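Local coordinates for protein endo-arabinase (Bacteroides thetaiotaomicron, PDB 5C0P) that probably hydrolyses glycosidic bonds in L-arabinan as a metal-binding family 43 glycoside hydrolase, at residues A[252-264]-A[272-284]. Sequence-based numbering, arbitrary orientation.
Sequences ETLNSDDGGHAMV and LMISYHAPNSQTE. With MG (magnesium ion), chain C; GOL (glycerol), chain I.
Gly-260 pairs with His-277 and Met-263 with Ser-275 in hydrogen-bonded antiparallel bridges of the hairpin 260-266/272-278, and a beta bulge between them shifts the register by one residue. This hairpin, with strand 285-290 beyond strand 272-278, belongs to one sheet of the five-bladed beta-propeller of family 43. At the bulge His-261 adopts positive phi and psi, and its NE2 binds the magnesium ion at 2.2 Å; four waters and Asp-84 complete the shell. Tyr-276 OH donates to Asp-257 OD2 (2.6 Å) on the syn lone pair of that oxygen, the carboxylate lying at the ring edge, turned 50° from the ring. Asn-255 ND2 holds Asp-257 OD1 at 2.8 Å and also donates to Gly-259 O. The carboxylate of Asp-258, swung away from its own backbone N (chi1 -168°), receives Asn-280 N on OD2 (2.9 Å) from above its plane. His-277 NE2 donates almost straight to Asn-280 OD1 (2.9 Å), an oxygen shared with Arg-27. Ile-274 CD1 packs on Ala-262 CB at 3.8 Å. Asp-257 thus ties the preceding loop to strand 272-278, Asp-258 to the loop after it; the His-261 side chain lies about 4 Å from that of Asp-136, predicted to tune the catalytic acid, consistent with magnesium at the active-site centre.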
# COMPACT_ATOMS: atom_id res chain seq x y z
N GLU A 252 5.69 -19.62 3.89
CA GLU A 252 6.91 -18.91 4.28
C GLU A 252 6.84 -17.45 3.88
O GLU A 252 6.31 -17.12 2.81
CB GLU A 252 8.15 -19.55 3.64
CG GLU A 252 8.25 -21.06 3.80
CD GLU A 252 8.41 -21.51 5.25
OE1 GLU A 252 8.84 -20.69 6.09
OE2 GLU A 252 8.11 -22.68 5.54
N THR A 253 7.39 -16.57 4.72
CA THR A 253 7.47 -15.16 4.36
C THR A 253 8.57 -14.94 3.32
O THR A 253 9.46 -15.77 3.17
CB THR A 253 7.73 -14.26 5.59
OG1 THR A 253 9.00 -14.58 6.18
CG2 THR A 253 6.64 -14.46 6.64
N LEU A 254 8.49 -13.83 2.60
CA LEU A 254 9.50 -13.51 1.61
C LEU A 254 10.82 -13.13 2.27
O LEU A 254 11.89 -13.29 1.67
CB LEU A 254 9.05 -12.34 0.73
CG LEU A 254 8.23 -12.61 -0.53
CD1 LEU A 254 6.93 -13.30 -0.21
CD2 LEU A 254 7.98 -11.31 -1.26
N ASN A 255 10.74 -12.62 3.49
CA ASN A 255 11.88 -11.94 4.11
C ASN A 255 12.02 -12.24 5.60
O ASN A 255 11.05 -12.65 6.25
CB ASN A 255 11.74 -10.43 3.90
CG ASN A 255 10.48 -9.87 4.53
OD1 ASN A 255 9.42 -10.50 4.52
ND2 ASN A 255 10.59 -8.67 5.09
N SER A 256 13.22 -12.03 6.13
CA SER A 256 13.50 -12.23 7.54
C SER A 256 14.21 -11.02 8.13
O SER A 256 14.87 -11.13 9.17
CB SER A 256 14.37 -13.47 7.74
OG SER A 256 13.63 -14.64 7.44
N ASP A 257 14.06 -9.87 7.48
CA ASP A 257 14.73 -8.66 7.92
C ASP A 257 13.85 -7.68 8.70
O ASP A 257 14.21 -6.51 8.84
CB ASP A 257 15.38 -7.95 6.72
CG ASP A 257 14.40 -7.62 5.63
OD1 ASP A 257 13.19 -7.83 5.83
OD2 ASP A 257 14.85 -7.12 4.57
N ASP A 258 12.73 -8.17 9.23
CA ASP A 258 11.81 -7.35 10.03
C ASP A 258 11.24 -6.22 9.17
O ASP A 258 10.92 -5.15 9.67
CB ASP A 258 12.51 -6.80 11.29
CG ASP A 258 11.55 -6.18 12.29
OD1 ASP A 258 10.48 -6.76 12.51
OD2 ASP A 258 11.89 -5.11 12.87
N GLY A 259 11.10 -6.49 7.87
CA GLY A 259 10.60 -5.49 6.95
C GLY A 259 9.21 -5.80 6.42
O GLY A 259 8.76 -6.95 6.45
N GLY A 260 8.51 -4.79 5.92
CA GLY A 260 7.20 -5.03 5.35
C GLY A 260 6.58 -3.82 4.68
O GLY A 260 7.25 -2.82 4.43
N HIS A 261 5.28 -3.94 4.43
CA HIS A 261 4.52 -3.00 3.60
C HIS A 261 5.16 -2.84 2.23
O HIS A 261 5.74 -1.79 1.89
CB HIS A 261 4.28 -1.64 4.29
CG HIS A 261 3.19 -0.85 3.65
ND1 HIS A 261 2.01 -0.54 4.31
CD2 HIS A 261 3.07 -0.33 2.41
CE1 HIS A 261 1.23 0.14 3.49
NE2 HIS A 261 1.84 0.28 2.33
N ALA A 262 5.03 -3.90 1.44
CA ALA A 262 5.70 -4.00 0.15
C ALA A 262 4.76 -3.77 -1.01
O ALA A 262 3.56 -4.02 -0.92
CB ALA A 262 6.34 -5.38 0.01
N MSE A 263 5.33 -3.27 -2.10
CA MSE A 263 4.66 -3.29 -3.39
C MSE A 263 5.70 -3.67 -4.45
O MSE A 263 6.91 -3.65 -4.18
CB MSE A 263 3.98 -1.94 -3.69
CG MSE A 263 4.89 -0.72 -3.53
SE MSE A 263 6.05 -0.35 -5.06
CE MSE A 263 4.66 0.14 -6.33
N VAL A 264 5.24 -4.06 -5.62
CA VAL A 264 6.14 -4.38 -6.72
C VAL A 264 5.84 -3.49 -7.92
O VAL A 264 4.72 -3.01 -8.12
CB VAL A 264 6.08 -5.87 -7.12
CG1 VAL A 264 6.54 -6.76 -5.96
CG2 VAL A 264 4.68 -6.25 -7.56
N LEU A 272 11.41 -6.22 -12.85
CA LEU A 272 10.51 -6.25 -11.70
C LEU A 272 11.28 -6.01 -10.39
O LEU A 272 12.33 -6.63 -10.14
CB LEU A 272 9.72 -7.57 -11.65
CG LEU A 272 8.55 -7.66 -10.68
CD1 LEU A 272 7.41 -6.72 -11.10
CD2 LEU A 272 8.05 -9.11 -10.60
N MSE A 273 10.75 -5.09 -9.58
CA MSE A 273 11.38 -4.69 -8.32
C MSE A 273 10.36 -4.77 -7.19
O MSE A 273 9.17 -4.61 -7.41
CB MSE A 273 11.86 -3.24 -8.39
CG MSE A 273 12.66 -2.87 -9.62
SE MSE A 273 14.45 -3.60 -9.55
CE MSE A 273 15.10 -2.55 -8.07
N ILE A 274 10.86 -4.98 -5.97
CA ILE A 274 10.03 -4.84 -4.77
C ILE A 274 10.53 -3.64 -3.96
O ILE A 274 11.73 -3.36 -3.94
CB ILE A 274 10.02 -6.14 -3.93
CG1 ILE A 274 9.00 -6.05 -2.78
CG2 ILE A 274 11.41 -6.47 -3.40
CD1 ILE A 274 8.70 -7.40 -2.12
N SER A 275 9.60 -2.93 -3.34
CA SER A 275 9.92 -1.83 -2.44
C SER A 275 9.19 -2.04 -1.11
O SER A 275 7.96 -2.25 -1.10
CB SER A 275 9.50 -0.50 -3.07
OG SER A 275 9.66 0.59 -2.17
N TYR A 276 9.93 -1.97 -0.01
CA TYR A 276 9.35 -2.11 1.33
C TYR A 276 10.26 -1.43 2.33
O TYR A 276 11.34 -1.00 1.96
CB TYR A 276 9.14 -3.59 1.69
CG TYR A 276 10.39 -4.44 1.83
CD1 TYR A 276 10.94 -4.72 3.08
CD2 TYR A 276 10.98 -5.02 0.72
CE1 TYR A 276 12.06 -5.53 3.21
CE2 TYR A 276 12.10 -5.84 0.83
CZ TYR A 276 12.63 -6.08 2.08
OH TYR A 276 13.74 -6.90 2.19
N HIS A 277 9.85 -1.33 3.59
CA HIS A 277 10.78 -0.76 4.57
C HIS A 277 11.30 -1.84 5.50
O HIS A 277 10.63 -2.83 5.75
CB HIS A 277 10.14 0.38 5.38
CG HIS A 277 9.14 -0.08 6.40
ND1 HIS A 277 7.78 0.02 6.21
CD2 HIS A 277 9.31 -0.67 7.62
CE1 HIS A 277 7.15 -0.48 7.26
NE2 HIS A 277 8.06 -0.90 8.13
N ALA A 278 12.52 -1.64 6.01
CA ALA A 278 13.09 -2.51 7.03
C ALA A 278 14.10 -1.70 7.82
O ALA A 278 14.64 -0.72 7.32
CB ALA A 278 13.77 -3.71 6.38
N PRO A 279 14.33 -2.07 9.09
CA PRO A 279 13.52 -2.96 9.92
C PRO A 279 12.25 -2.20 10.27
O PRO A 279 11.96 -1.18 9.64
CB PRO A 279 14.39 -3.16 11.16
CG PRO A 279 15.14 -1.88 11.28
CD PRO A 279 15.41 -1.44 9.87
N ASN A 280 11.50 -2.67 11.26
CA ASN A 280 10.16 -2.12 11.49
C ASN A 280 10.10 -1.09 12.61
O ASN A 280 9.02 -0.63 12.98
CB ASN A 280 9.15 -3.24 11.71
CG ASN A 280 7.72 -2.76 11.61
OD1 ASN A 280 7.37 -2.00 10.69
ND2 ASN A 280 6.88 -3.17 12.56
N SER A 281 11.25 -0.71 13.15
CA SER A 281 11.30 0.31 14.19
C SER A 281 12.65 1.00 14.19
O SER A 281 13.64 0.45 13.70
CB SER A 281 11.03 -0.31 15.56
OG SER A 281 11.98 -1.31 15.87
N GLN A 282 12.67 2.22 14.75
CA GLN A 282 13.89 2.99 15.00
C GLN A 282 14.58 3.52 13.75
O GLN A 282 14.85 4.72 13.66
CB GLN A 282 14.89 2.22 15.86
CG GLN A 282 14.37 1.88 17.24
N THR A 283 14.87 2.64 12.80
CA THR A 283 15.67 3.02 11.64
C THR A 283 15.07 2.58 10.31
O THR A 283 15.81 2.28 9.37
CB THR A 283 17.08 2.42 11.72
OG1 THR A 283 16.97 1.00 11.88
CG2 THR A 283 17.85 3.00 12.90
N GLU A 284 13.73 2.53 10.23
CA GLU A 284 13.05 2.09 9.01
C GLU A 284 13.56 2.84 7.79
O GLU A 284 13.61 4.07 7.79
CB GLU A 284 11.54 2.30 9.11
CG GLU A 284 10.88 1.71 10.36
CD GLU A 284 10.65 2.75 11.44
OE1 GLU A 284 11.60 3.47 11.78
OE2 GLU A 284 9.51 2.86 11.92
MG MG C . 1.13 1.39 0.57
C1 GOL I . 14.02 -9.36 -2.05
C2 GOL I . 12.95 -10.23 -1.38
O2 GOL I . 11.83 -10.34 -2.23
C3 GOL I . 12.52 -9.60 -0.07
O3 GOL I . 13.57 -9.70 0.87
O HOH W 1 10.90 -3.74 15.05
O HOH W 2 2.53 0.32 -0.61
O HOH W 3 2.44 2.95 1.09
O HOH W 4 -0.24 0.02 -0.24
O HOH W 5 -0.52 2.12 1.69